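Local structure of phosphoribosylaminoimidazole-succinocarboxamide synthase (Saccharomyces cerevisiae, 2CNQ) at residues Leu194-Tyr199 and Thr216-Phe220; Ile158-Ser162 and Asn173-Ala179; Phe262-Trp266 and Val278-Ile284. The protein catalyses the ATP-dependent joining of L-aspartate to a carboxylated aminoimidazole ribotide (CAIR), giving SAICAR in de novo purine biosynthesis. All blocks are in the same frame, centred on the assembly; numbering follows the deposited sequence.

Contact 1: residues Leu194-Tyr199 and Thr216-Phe220; sequences LAVKLY and TKFEF. With AMZ (aminoimidazole 4-carboxamide ribonucleotide), chain C; ADP (adenosine-5'-diphosphate), chain B.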
loop_
_atom_site.group_PDB
_atom_site.type_symbol
_atom_site.label_atom_id
_atom_site.label_comp_id
_atom_site.label_asym_id
_atom_site.label_seq_id
_atom_site.Cartn_x
_atom_site.Cartn_y
_atom_site.Cartn_z
ATOM N N LEU A 194 3.824 16.482 -1.829
ATOM C CA LEU A 194 4.380 15.658 -0.803
ATOM C C LEU A 194 4.484 14.253 -1.316
ATOM O O LEU A 194 5.471 13.588 -1.102
ATOM C CB LEU A 194 3.509 15.697 0.419
ATOM C CG LEU A 194 3.934 14.791 1.553
ATOM C CD1 LEU A 194 5.326 15.144 2.014
ATOM C CD2 LEU A 194 2.963 14.895 2.675
ATOM N N ALA A 195 3.455 13.777 -1.970
ATOM C CA ALA A 195 3.487 12.419 -2.446
ATOM C C ALA A 195 4.641 12.217 -3.386
ATOM O O ALA A 195 5.320 11.217 -3.312
ATOM C CB ALA A 195 2.184 12.096 -3.117
ATOM N N VAL A 196 4.858 13.141 -4.301
ATOM C CA VAL A 196 5.945 12.994 -5.226
ATOM C C VAL A 196 7.253 13.061 -4.488
ATOM O O VAL A 196 8.152 12.314 -4.795
ATOM C CB VAL A 196 5.865 14.019 -6.343
ATOM C CG1 VAL A 196 7.150 14.115 -7.093
ATOM C CG2 VAL A 196 4.711 13.651 -7.250
ATOM N N LYS A 197 7.363 13.930 -3.520
ATOM C CA LYS A 197 8.579 14.030 -2.769
ATOM C C LYS A 197 8.889 12.733 -2.060
ATOM O O LYS A 197 9.992 12.246 -2.103
ATOM C CB LYS A 197 8.454 15.153 -1.785
ATOM C CG LYS A 197 9.751 15.505 -1.164
ATOM C CD LYS A 197 9.628 16.648 -0.209
ATOM C CE LYS A 197 9.431 17.946 -0.896
ATOM N NZ LYS A 197 9.704 19.069 0.048
ATOM N N LEU A 198 7.889 12.180 -1.387
ATOM C CA LEU A 198 8.086 10.938 -0.686
ATOM C C LEU A 198 8.428 9.854 -1.646
ATOM O O LEU A 198 9.339 9.087 -1.430
ATOM C CB LEU A 198 6.864 10.562 0.117
ATOM C CG LEU A 198 6.427 11.546 1.174
ATOM C CD1 LEU A 198 5.177 11.064 1.830
ATOM C CD2 LEU A 198 7.505 11.777 2.192
ATOM N N TYR A 199 7.680 9.758 -2.709
ATOM C CA TYR A 199 7.947 8.751 -3.686
ATOM C C TYR A 199 9.348 8.862 -4.215
ATOM O O TYR A 199 10.034 7.883 -4.310
ATOM C CB TYR A 199 6.959 8.842 -4.840
ATOM C CG TYR A 199 7.388 8.023 -5.988
ATOM C CD1 TYR A 199 7.129 6.694 -6.034
ATOM C CD2 TYR A 199 8.086 8.591 -7.014
ATOM C CE1 TYR A 199 7.590 5.926 -7.079
ATOM C CE2 TYR A 199 8.553 7.840 -8.055
ATOM C CZ TYR A 199 8.296 6.503 -8.077
ATOM O OH TYR A 199 8.797 5.830 -9.132
ATOM N N THR A 216 3.113 3.714 -6.762
ATOM C CA THR A 216 2.686 3.379 -5.443
ATOM C C THR A 216 1.474 4.193 -5.109
ATOM O O THR A 216 1.262 5.245 -5.654
ATOM C CB THR A 216 3.793 3.668 -4.429
ATOM O OG1 THR A 216 3.511 3.002 -3.217
ATOM C CG2 THR A 216 3.977 5.109 -4.138
ATOM N N LYS A 217 0.715 3.678 -4.172
ATOM C CA LYS A 217 -0.419 4.342 -3.612
ATOM C C LYS A 217 -0.158 4.636 -2.190
ATOM O O LYS A 217 0.040 3.736 -1.394
ATOM C CB LYS A 217 -1.641 3.468 -3.761
ATOM C CG LYS A 217 -2.907 4.072 -3.209
ATOM C CD LYS A 217 -3.163 3.852 -1.750
ATOM C CE LYS A 217 -3.498 2.436 -1.442
ATOM N NZ LYS A 217 -3.629 2.176 0.013
ATOM N N PHE A 218 -0.144 5.900 -1.859
ATOM C CA PHE A 218 -0.105 6.350 -0.493
ATOM C C PHE A 218 -1.513 6.687 -0.078
ATOM O O PHE A 218 -2.349 6.989 -0.881
ATOM C CB PHE A 218 0.725 7.604 -0.367
ATOM C CG PHE A 218 2.153 7.477 -0.737
ATOM C CD1 PHE A 218 2.979 6.591 -0.101
ATOM C CD2 PHE A 218 2.682 8.288 -1.697
ATOM C CE1 PHE A 218 4.304 6.560 -0.395
ATOM C CE2 PHE A 218 4.014 8.249 -2.008
ATOM C CZ PHE A 218 4.821 7.392 -1.365
ATOM N N GLU A 219 -1.706 6.718 1.216
ATOM C CA GLU A 219 -2.840 7.332 1.810
ATOM C C GLU A 219 -2.374 8.346 2.781
ATOM O O GLU A 219 -1.432 8.138 3.517
ATOM C CB GLU A 219 -3.738 6.338 2.500
ATOM C CG GLU A 219 -4.301 5.349 1.538
ATOM C CD GLU A 219 -5.378 4.486 2.093
ATOM O OE1 GLU A 219 -5.609 3.425 1.481
ATOM O OE2 GLU A 219 -5.979 4.865 3.109
ATOM N N PHE A 220 -3.048 9.462 2.750
ATOM C CA PHE A 220 -2.753 10.554 3.626
ATOM C C PHE A 220 -3.956 10.902 4.439
ATOM O O PHE A 220 -5.076 10.856 3.969
ATOM C CB PHE A 220 -2.421 11.791 2.814
ATOM C CG PHE A 220 -1.125 11.776 2.037
ATOM C CD1 PHE A 220 -0.120 10.859 2.251
ATOM C CD2 PHE A 220 -0.899 12.736 1.073
ATOM C CE1 PHE A 220 1.053 10.950 1.520
ATOM C CE2 PHE A 220 0.296 12.808 0.387
ATOM C CZ PHE A 220 1.250 11.936 0.626
HETATM O O5 AMZ C . -5.229 -0.251 -2.775
HETATM C C6 AMZ C . -5.589 0.509 -3.648
HETATM N N2 AMZ C . -6.808 1.032 -3.711
HETATM C C3A AMZ C . -4.670 0.923 -4.691
HETATM C C7A AMZ C . -3.390 0.485 -4.844
HETATM N N3 AMZ C . -2.614 -0.325 -4.100
HETATM N N1 AMZ C . -4.974 1.778 -5.683
HETATM C C5 AMZ C . -3.899 1.883 -6.431
HETATM N N AMZ C . -2.926 1.084 -5.940
HETATM C C1 AMZ C . -1.582 0.986 -6.454
HETATM C C2 AMZ C . -1.359 -0.173 -7.379
HETATM C C3 AMZ C . -0.230 0.319 -8.239
HETATM O O2 AMZ C . 0.952 0.133 -7.493
HETATM O O1 AMZ C . -1.063 -1.334 -6.633
HETATM O O AMZ C . -1.386 2.122 -7.247
HETATM C C AMZ C . -0.554 1.800 -8.351
HETATM C C4 AMZ C . -1.225 2.185 -9.629
HETATM O O3 AMZ C . -2.249 1.242 -9.902
HETATM P P AMZ C . -2.998 1.328 -11.308
HETATM O OP1 AMZ C . -3.858 2.549 -11.283
HETATM O O4 AMZ C . -3.812 0.056 -11.350
HETATM O OP2 AMZ C . -1.988 1.408 -12.406
HETATM P PB ADP B . -9.019 -1.301 1.826
HETATM O O1B ADP B . -7.752 -1.088 1.137
HETATM O O2B ADP B . -9.940 -0.166 1.673
HETATM O O3B ADP B . -9.756 -2.517 1.546
HETATM P PA ADP B . -7.495 -2.012 4.132
HETATM O O1A ADP B . -6.221 -1.584 3.550
HETATM O O2A ADP B . -7.765 -3.432 4.287
HETATM O O3A ADP B . -8.696 -1.332 3.381
HETATM O "O5'" ADP B . -7.692 -1.375 5.553
HETATM C "C5'" ADP B . -7.216 -0.109 5.953
HETATM C "C4'" ADP B . -8.373 0.837 6.077
HETATM O "O4'" ADP B . -8.024 1.754 7.112
HETATM C "C3'" ADP B . -8.604 1.677 4.859
HETATM O "O3'" ADP B . -9.941 2.111 4.820
HETATM C "C2'" ADP B . -7.741 2.880 5.130
HETATM O "O2'" ADP B . -8.091 4.002 4.384
HETATM C "C1'" ADP B . -7.988 3.062 6.580
HETATM N N9 ADP B . -6.990 3.783 7.312
HETATM C C8 ADP B . -5.669 3.719 7.139
HETATM N N7 ADP B . -5.007 4.413 8.028
HETATM C C5 ADP B . -5.955 4.956 8.808
HETATM C C6 ADP B . -5.936 5.780 9.957
HETATM N N6 ADP B . -4.800 6.179 10.492
HETATM N N1 ADP B . -7.086 6.211 10.463
HETATM C C2 ADP B . -8.227 5.770 9.943
HETATM N N3 ADP B . -8.371 4.936 8.924
HETATM C C4 ADP B . -7.227 4.548 8.363
#
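Ala-195 and Leu-198 of helix 185-209 pack on Phe-218 and Phe-220 of strand 211-223, a helix laid over a sheet; the axes of segments 194-199 and 216-220 come within 10.1 Å. Apolar contacts carry the interface. Phe-220 turns its ring edge to the helix, CZ lying 3.8 Å from Ala-195 CA, while Leu-194 CD2 and Leu-198 CD1 reach the same ring obliquely. Phe-218, its CG anti to the carbonyl carbon (chi1 -62°), pushes its rim into the helix backbone: CE2 stands 3.5 Å from Ala-195 O, near the ring plane. Thr-216 CG2 lies over one face of that ring and touches Tyr-199 CD1 at 4.0 Å.

Polar bonds bypass the interface. Tyr-199 OH is hydrogen-bonded to Ile-213 O, and Thr-216 OG1 to Ser-241 OG.

The intervening strand residues serve the ligands. Lys-217 CB packs 3.5 Å from N of AMZ, and its NZ forms a 2.8 Å salt bridge with Glu-219 OE1 and a second with Asp-233. Glu-219 OE2 accepts from O2' of the ADP of chain B at 2.6 Å. The strand is two-sided: hydrocarbon seals one side to the helix, and the other carries a paired lysine and a carboxylate that grips the ADP ribose.

Contact 2: residues Ile158-Ser162 and Asn173-Ala179; sequences IFTPS and NISPAQA
The Phe-159 ring, met obliquely by Pro-176 CG and Ala-179 CB, has Pro-161 CD over the centre of one face, 3.6 Å above its plane. CG of Phe-159 stands anti to the backbone N (chi1 167°), which sends the ring alongside Pro-176, with CD1 4.1 Å from Pro-176 CG. Val-191 and Ala-192 of helix 185-209 also touch this side chain. The contact joins edge strand 153-159 and the chain that follows it to the N terminus of helix 176-183, where Ser-175 is the N-cap.

Pro-161 is the central wedge. Its CG lies 3.6 Å from Ala-179 CB, its CD faces Pro-176 CG, and Ile-174 CG1 packs against the ring from the loop. With an alanine in place of Pro-161, CG and CD are gone, and the Phe-159 face and Ala-179 CB would probably be left facing a gap under the first helical turn.

A single backbone bridge pairs Ser-162 with Asn-173. Ile-174 N donates to Pro-161 O at 2.9 Å and 173°. Pro-161 O and Ile-174 O, both acceptors, also come close together; His-140 ND1 hydrogen-bonds to Ile-174 O and weakly to Pro-161 O, which probably eases the approach of the two acceptors. Asn-173 places ND2 3.7 Å from Ser-162 CB, while its OD1 is hydrogen-bonded to Ser-128 OG, which is itself hydrogen-bonded to AMZ. Asn-173 thus probably steadies Ser-128 from the second shell, its side chain itself about 4 Å from AMZ at the nearest atoms.

At the start of the helix the cap is explicit: Ser-175 OG accepts from Gln-178 N at 2.8 Å, with an N-H...O angle of 162°.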
loop_
_atom_site.group_PDB
_atom_site.type_symbol
_atom_site.label_atom_id
_atom_site.label_comp_id
_atom_site.label_asym_id
_atom_site.label_seq_id
_atom_site.Cartn_x
_atom_site.Cartn_y
_atom_site.Cartn_z
ATOM N N ILE A 158 4.698 11.460 -11.178
ATOM C CA ILE A 158 3.485 12.191 -11.242
ATOM C C ILE A 158 2.482 11.688 -10.257
ATOM O O ILE A 158 2.272 10.498 -10.071
ATOM C CB ILE A 158 2.926 12.217 -12.629
ATOM C CG1 ILE A 158 2.741 10.865 -13.253
ATOM C CG2 ILE A 158 3.834 13.110 -13.499
ATOM C CD1 ILE A 158 1.987 10.906 -14.524
ATOM N N PHE A 159 1.841 12.640 -9.604
ATOM C CA PHE A 159 0.688 12.400 -8.787
ATOM C C PHE A 159 -0.501 12.156 -9.671
ATOM O O PHE A 159 -0.861 12.977 -10.484
ATOM C CB PHE A 159 0.473 13.625 -7.939
ATOM C CG PHE A 159 -0.849 13.670 -7.250
ATOM C CD1 PHE A 159 -1.710 14.709 -7.509
ATOM C CD2 PHE A 159 -1.211 12.743 -6.307
ATOM C CE1 PHE A 159 -2.882 14.832 -6.810
ATOM C CE2 PHE A 159 -2.404 12.844 -5.648
ATOM C CZ PHE A 159 -3.230 13.905 -5.895
ATOM N N THR A 160 -1.112 10.998 -9.492
ATOM C CA THR A 160 -2.211 10.579 -10.307
ATOM C C THR A 160 -3.260 10.012 -9.390
ATOM O O THR A 160 -3.296 8.834 -9.114
ATOM C CB THR A 160 -1.788 9.603 -11.370
ATOM O OG1 THR A 160 -1.330 8.399 -10.773
ATOM C CG2 THR A 160 -0.700 10.148 -12.226
ATOM N N PRO A 161 -4.100 10.846 -8.839
ATOM C CA PRO A 161 -5.011 10.381 -7.808
ATOM C C PRO A 161 -6.081 9.512 -8.335
ATOM O O PRO A 161 -6.484 9.618 -9.466
ATOM C CB PRO A 161 -5.583 11.664 -7.245
ATOM C CG PRO A 161 -5.468 12.629 -8.380
ATOM C CD PRO A 161 -4.203 12.273 -9.090
ATOM N N SER A 162 -6.603 8.690 -7.450
ATOM C CA SER A 162 -7.837 8.032 -7.701
ATOM C C SER A 162 -8.761 8.292 -6.555
ATOM O O SER A 162 -8.358 8.629 -5.464
ATOM C CB SER A 162 -7.603 6.566 -7.950
ATOM O OG SER A 162 -7.622 5.877 -6.762
ATOM N N ASN A 173 -9.751 6.634 -11.484
ATOM C CA ASN A 173 -8.669 7.531 -11.717
ATOM C C ASN A 173 -9.204 8.885 -12.027
ATOM O O ASN A 173 -10.066 9.028 -12.869
ATOM C CB ASN A 173 -7.834 7.077 -12.883
ATOM C CG ASN A 173 -7.029 5.874 -12.608
ATOM O OD1 ASN A 173 -6.533 5.249 -13.551
ATOM N ND2 ASN A 173 -6.847 5.545 -11.391
ATOM N N ILE A 174 -8.690 9.890 -11.369
ATOM C CA ILE A 174 -9.141 11.225 -11.573
ATOM C C ILE A 174 -7.947 12.108 -11.783
ATOM O O ILE A 174 -6.831 11.811 -11.401
ATOM C CB ILE A 174 -9.986 11.713 -10.399
ATOM C CG1 ILE A 174 -9.288 11.577 -9.073
ATOM C CG2 ILE A 174 -11.324 11.037 -10.412
ATOM C CD1 ILE A 174 -9.932 12.292 -7.973
ATOM N N SER A 175 -8.196 13.244 -12.376
ATOM C CA SER A 175 -7.153 14.209 -12.547
ATOM C C SER A 175 -6.829 14.851 -11.246
ATOM O O SER A 175 -7.639 14.913 -10.343
ATOM C CB SER A 175 -7.632 15.268 -13.524
ATOM O OG SER A 175 -8.676 15.980 -12.926
ATOM N N PRO A 176 -5.659 15.454 -11.177
ATOM C CA PRO A 176 -5.382 16.309 -10.054
ATOM C C PRO A 176 -6.393 17.400 -9.885
ATOM O O PRO A 176 -6.742 17.735 -8.778
ATOM C CB PRO A 176 -3.995 16.819 -10.356
ATOM C CG PRO A 176 -3.373 15.720 -11.161
ATOM C CD PRO A 176 -4.489 15.251 -12.022
ATOM N N ALA A 177 -6.911 17.917 -10.982
ATOM C CA ALA A 177 -7.914 18.944 -10.859
ATOM C C ALA A 177 -9.141 18.427 -10.181
ATOM O O ALA A 177 -9.716 19.075 -9.334
ATOM C CB ALA A 177 -8.232 19.500 -12.211
ATOM N N GLN A 178 -9.569 17.232 -10.538
ATOM C CA GLN A 178 -10.716 16.659 -9.869
ATOM C C GLN A 178 -10.408 16.341 -8.439
ATOM O O GLN A 178 -11.239 16.520 -7.580
ATOM C CB GLN A 178 -11.200 15.465 -10.635
ATOM C CG GLN A 178 -12.355 14.752 -9.991
ATOM C CD GLN A 178 -13.564 15.597 -9.829
ATOM O OE1 GLN A 178 -13.950 16.325 -10.737
ATOM N NE2 GLN A 178 -14.241 15.426 -8.713
ATOM N N ALA A 179 -9.200 15.901 -8.157
ATOM C CA ALA A 179 -8.838 15.696 -6.789
ATOM C C ALA A 179 -8.964 16.975 -6.008
ATOM O O ALA A 179 -9.423 16.968 -4.889
ATOM C CB ALA A 179 -7.456 15.165 -6.692
#

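Contact 3: residues Phe262-Trp266 and Val278-Ile284; sequences FLRDW and VKMPQDI. With ADP (adenosine-5'-diphosphate), chain F; AMZ (aminoimidazole 4-carboxamide ribonucleotide), chain C.
Ile-284 sets its CD1 methyl over the five-membered ring of Trp-266 in a CH-pi contact, 3.6 Å from the ring centroid and 21° off the normal. It belongs to a packing in which one side of helix 261-269 meets the loop before helix 282-300 and the first turn of that helix, where Pro-281 is the N-cap. Ile-284 CG1 follows its methyl across the same face, offset toward the rim.

The far end of the indole is met by other groups. Pro-281 CD comes obliquely to Trp-266 CH2 at 3.3 Å, a tight approach, and Val-278 CG1 reaches the ring edge more loosely. The indole extends this far because its CG is anti to the backbone N (chi1 -180°), carrying it off the helix toward the loop.

Two further apolar pairs continue the seam. Phe-262 CZ lies 3.8 Å from Ile-284 CD1, so this methyl serves both aromatic rings. Leu-263 CD1 meets Met-280 SD at 3.8 Å, the two side chains crossing near a right angle, with Ile-39 touching both.

No hydrogen bond crosses the contact, and the polar work falls to Arg-264 on another side of the helix. Its NE donates to O1A of the ADP of chain F at 2.8 Å, while NH2 bridges two ligands: it reaches the AMZ ribose hydroxyl O1 at 2.9 Å and alpha-phosphate O2A of the same ADP at 2.8 Å, the latter bond almost straight at 178°.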
loop_
_atom_site.group_PDB
_atom_site.type_symbol
_atom_site.label_atom_id
_atom_site.label_comp_id
_atom_site.label_asym_id
_atom_site.label_seq_id
_atom_site.Cartn_x
_atom_site.Cartn_y
_atom_site.Cartn_z
ATOM N N PHE A 262 1.692 -9.706 -9.906
ATOM C CA PHE A 262 1.804 -11.079 -10.276
ATOM C C PHE A 262 0.457 -11.752 -10.142
ATOM O O PHE A 262 0.039 -12.507 -10.995
ATOM C CB PHE A 262 2.794 -11.732 -9.365
ATOM C CG PHE A 262 2.820 -13.189 -9.514
ATOM C CD1 PHE A 262 2.311 -13.980 -8.521
ATOM C CD2 PHE A 262 3.297 -13.772 -10.663
ATOM C CE1 PHE A 262 2.288 -15.333 -8.656
ATOM C CE2 PHE A 262 3.285 -15.123 -10.800
ATOM C CZ PHE A 262 2.770 -15.910 -9.794
ATOM N N LEU A 263 -0.213 -11.522 -9.025
ATOM C CA LEU A 263 -1.493 -12.143 -8.786
ATOM C C LEU A 263 -2.515 -11.565 -9.692
ATOM O O LEU A 263 -3.297 -12.285 -10.265
ATOM C CB LEU A 263 -1.900 -11.967 -7.346
ATOM C CG LEU A 263 -3.295 -12.462 -7.051
ATOM C CD1 LEU A 263 -3.441 -13.952 -7.295
ATOM C CD2 LEU A 263 -3.690 -12.094 -5.653
ATOM N N ARG A 264 -2.547 -10.259 -9.830
ATOM C CA ARG A 264 -3.492 -9.648 -10.736
ATOM C C ARG A 264 -3.381 -10.265 -12.095
ATOM O O ARG A 264 -4.373 -10.619 -12.720
ATOM C CB ARG A 264 -3.215 -8.181 -10.837
ATOM C CG ARG A 264 -3.461 -7.396 -9.600
ATOM C CD ARG A 264 -3.125 -5.990 -9.844
ATOM N NE ARG A 264 -3.290 -5.170 -8.659
ATOM C CZ ARG A 264 -2.352 -4.407 -8.141
ATOM N NH1 ARG A 264 -1.161 -4.310 -8.685
ATOM N NH2 ARG A 264 -2.626 -3.757 -7.039
ATOM N N ASP A 265 -2.166 -10.359 -12.580
ATOM C CA ASP A 265 -1.969 -10.856 -13.905
ATOM C C ASP A 265 -2.339 -12.304 -14.021
ATOM O O ASP A 265 -2.879 -12.715 -15.032
ATOM C CB ASP A 265 -0.551 -10.610 -14.341
ATOM C CG ASP A 265 -0.239 -9.153 -14.610
ATOM O OD1 ASP A 265 0.944 -8.878 -14.828
ATOM O OD2 ASP A 265 -1.133 -8.318 -14.613
ATOM N N TRP A 266 -2.040 -13.088 -13.006
ATOM C CA TRP A 266 -2.397 -14.475 -13.028
ATOM C C TRP A 266 -3.903 -14.603 -13.093
ATOM O O TRP A 266 -4.441 -15.377 -13.855
ATOM C CB TRP A 266 -1.877 -15.186 -11.785
ATOM C CG TRP A 266 -2.226 -16.598 -11.794
ATOM C CD1 TRP A 266 -1.579 -17.583 -12.439
ATOM C CD2 TRP A 266 -3.370 -17.186 -11.185
ATOM N NE1 TRP A 266 -2.237 -18.767 -12.268
ATOM C CE2 TRP A 266 -3.331 -18.554 -11.485
ATOM C CE3 TRP A 266 -4.374 -16.719 -10.366
ATOM C CZ2 TRP A 266 -4.290 -19.435 -11.048
ATOM C CZ3 TRP A 266 -5.334 -17.612 -9.941
ATOM C CH2 TRP A 266 -5.272 -18.945 -10.270
ATOM N N VAL A 278 -11.859 -17.093 -5.160
ATOM C CA VAL A 278 -10.856 -17.754 -5.946
ATOM C C VAL A 278 -9.824 -18.341 -5.032
ATOM O O VAL A 278 -9.251 -17.668 -4.197
ATOM C CB VAL A 278 -10.207 -16.813 -6.928
ATOM C CG1 VAL A 278 -8.986 -17.410 -7.553
ATOM C CG2 VAL A 278 -11.211 -16.446 -7.984
ATOM N N LYS A 279 -9.561 -19.599 -5.242
ATOM C CA LYS A 279 -8.529 -20.278 -4.529
ATOM C C LYS A 279 -7.287 -20.197 -5.349
ATOM O O LYS A 279 -7.192 -20.785 -6.421
ATOM C CB LYS A 279 -8.914 -21.720 -4.291
ATOM C CG LYS A 279 -7.885 -22.437 -3.411
ATOM C CD LYS A 279 -8.466 -23.117 -2.154
ATOM C CE LYS A 279 -7.388 -23.416 -1.104
ATOM N NZ LYS A 279 -6.396 -24.356 -1.620
ATOM N N MET A 280 -6.335 -19.425 -4.885
ATOM C CA MET A 280 -5.069 -19.399 -5.546
ATOM C C MET A 280 -4.454 -20.748 -5.378
ATOM O O MET A 280 -4.355 -21.227 -4.266
ATOM C CB MET A 280 -4.164 -18.402 -4.884
ATOM C CG MET A 280 -4.614 -16.986 -5.015
ATOM S SD MET A 280 -3.610 -15.899 -4.045
ATOM C CE MET A 280 -4.169 -16.356 -2.424
ATOM N N PRO A 281 -3.988 -21.349 -6.450
ATOM C CA PRO A 281 -3.242 -22.560 -6.293
ATOM C C PRO A 281 -2.060 -22.313 -5.416
ATOM O O PRO A 281 -1.542 -21.208 -5.333
ATOM C CB PRO A 281 -2.800 -22.873 -7.717
ATOM C CG PRO A 281 -3.854 -22.236 -8.556
ATOM C CD PRO A 281 -4.155 -20.966 -7.848
ATOM N N GLN A 282 -1.591 -23.365 -4.799
ATOM C CA GLN A 282 -0.482 -23.213 -3.902
ATOM C C GLN A 282 0.696 -22.579 -4.584
ATOM O O GLN A 282 1.399 -21.805 -3.982
ATOM C CB GLN A 282 -0.084 -24.566 -3.361
ATOM C CG GLN A 282 0.935 -24.503 -2.269
ATOM C CD GLN A 282 0.360 -23.927 -1.006
ATOM O OE1 GLN A 282 -0.598 -24.472 -0.444
ATOM N NE2 GLN A 282 0.911 -22.810 -0.558
ATOM N N ASP A 283 0.936 -22.910 -5.832
ATOM C CA ASP A 283 2.036 -22.335 -6.550
ATOM C C ASP A 283 1.924 -20.835 -6.613
ATOM O O ASP A 283 2.915 -20.132 -6.527
ATOM C CB ASP A 283 1.978 -22.893 -7.966
ATOM C CG ASP A 283 3.036 -22.394 -8.820
ATOM O OD1 ASP A 283 4.184 -22.634 -8.453
ATOM O OD2 ASP A 283 2.729 -21.768 -9.850
ATOM N N ILE A 284 0.712 -20.344 -6.788
ATOM C CA ILE A 284 0.492 -18.929 -6.879
ATOM C C ILE A 284 0.610 -18.295 -5.528
ATOM O O ILE A 284 1.171 -17.234 -5.403
ATOM C CB ILE A 284 -0.858 -18.680 -7.517
ATOM C CG1 ILE A 284 -0.889 -19.257 -8.932
ATOM C CG2 ILE A 284 -1.193 -17.221 -7.526
ATOM C CD1 ILE A 284 0.225 -18.794 -9.836
HETATM P PB ADP F . -7.559 -4.516 -4.399
HETATM O O1B ADP F . -8.667 -5.149 -3.625
HETATM O O2B ADP F . -7.668 -3.021 -4.527
HETATM O O3B ADP F . -6.220 -5.027 -3.919
HETATM P PA ADP F . -6.436 -4.286 -6.705
HETATM O O1A ADP F . -6.012 -4.966 -7.949
HETATM O O2A ADP F . -5.212 -4.060 -5.896
HETATM O O3A ADP F . -7.636 -4.963 -5.940
HETATM O "O5'" ADP F . -7.033 -2.865 -6.977
HETATM C "C5'" ADP F . -6.150 -1.814 -7.307
HETATM C "C4'" ADP F . -6.851 -0.546 -7.748
HETATM O "O4'" ADP F . -7.502 -0.831 -8.982
HETATM C "C3'" ADP F . -7.890 -0.139 -6.735
HETATM O "O3'" ADP F . -8.013 1.272 -6.723
HETATM C "C2'" ADP F . -9.121 -0.782 -7.293
HETATM O "O2'" ADP F . -10.275 -0.076 -6.917
HETATM C "C1'" ADP F . -8.894 -0.671 -8.782
HETATM N N9 ADP F . -9.567 -1.722 -9.537
HETATM C C8 ADP F . -9.674 -2.980 -9.146
HETATM N N7 ADP F . -10.355 -3.704 -10.043
HETATM C C5 ADP F . -10.670 -2.887 -11.035
HETATM C C6 ADP F . -11.380 -3.097 -12.278
HETATM N N6 ADP F . -11.856 -4.333 -12.560
HETATM N N1 ADP F . -11.528 -2.014 -13.064
HETATM C C2 ADP F . -11.037 -0.784 -12.725
HETATM N N3 ADP F . -10.357 -0.538 -11.581
HETATM C C4 ADP F . -10.155 -1.559 -10.715
HETATM O O5 AMZ C . -5.229 -0.251 -2.775
HETATM C C6 AMZ C . -5.589 0.509 -3.648
HETATM N N2 AMZ C . -6.808 1.032 -3.711
HETATM C C3A AMZ C . -4.670 0.923 -4.691
HETATM C C7A AMZ C . -3.390 0.485 -4.844
HETATM N N3 AMZ C . -2.614 -0.325 -4.100
HETATM N N1 AMZ C . -4.974 1.778 -5.683
HETATM C C5 AMZ C . -3.899 1.883 -6.431
HETATM N N AMZ C . -2.926 1.084 -5.940
HETATM C C1 AMZ C . -1.582 0.986 -6.454
HETATM C C2 AMZ C . -1.359 -0.173 -7.379
HETATM C C3 AMZ C . -0.230 0.319 -8.239
HETATM O O2 AMZ C . 0.952 0.133 -7.493
HETATM O O1 AMZ C . -1.063 -1.334 -6.633
HETATM O O AMZ C . -1.386 2.122 -7.247
HETATM C C AMZ C . -0.554 1.800 -8.351
HETATM C C4 AMZ C . -1.225 2.185 -9.629
HETATM O O3 AMZ C . -2.249 1.242 -9.902
HETATM P P AMZ C . -2.998 1.328 -11.308
HETATM O OP1 AMZ C . -3.858 2.549 -11.283
HETATM O O4 AMZ C . -3.812 0.056 -11.350
HETATM O OP2 AMZ C . -1.988 1.408 -12.406
#

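From the N terminus, contact 2 comes first: it closes the loop after strand 153-159, in which residues 166-168 are not modelled, and brings the chain to helix 176-183. Helix 185-209 follows, and contact 1 closes its turn back onto strand 211-223. Contact 3 closes the loop between helices 261-269 and 282-300. The three are in series; none nests within or crosses another. Contacts 1 and 2 reach the same five-stranded mixed sheet and touch, Val-196 CG2 lying 3.8 Å from Phe-159 N. Contact 3 stands apart, its centre about 28 Å from that of contact 1, but Lys-217 and Arg-264 both meet AMZ, which lies between them.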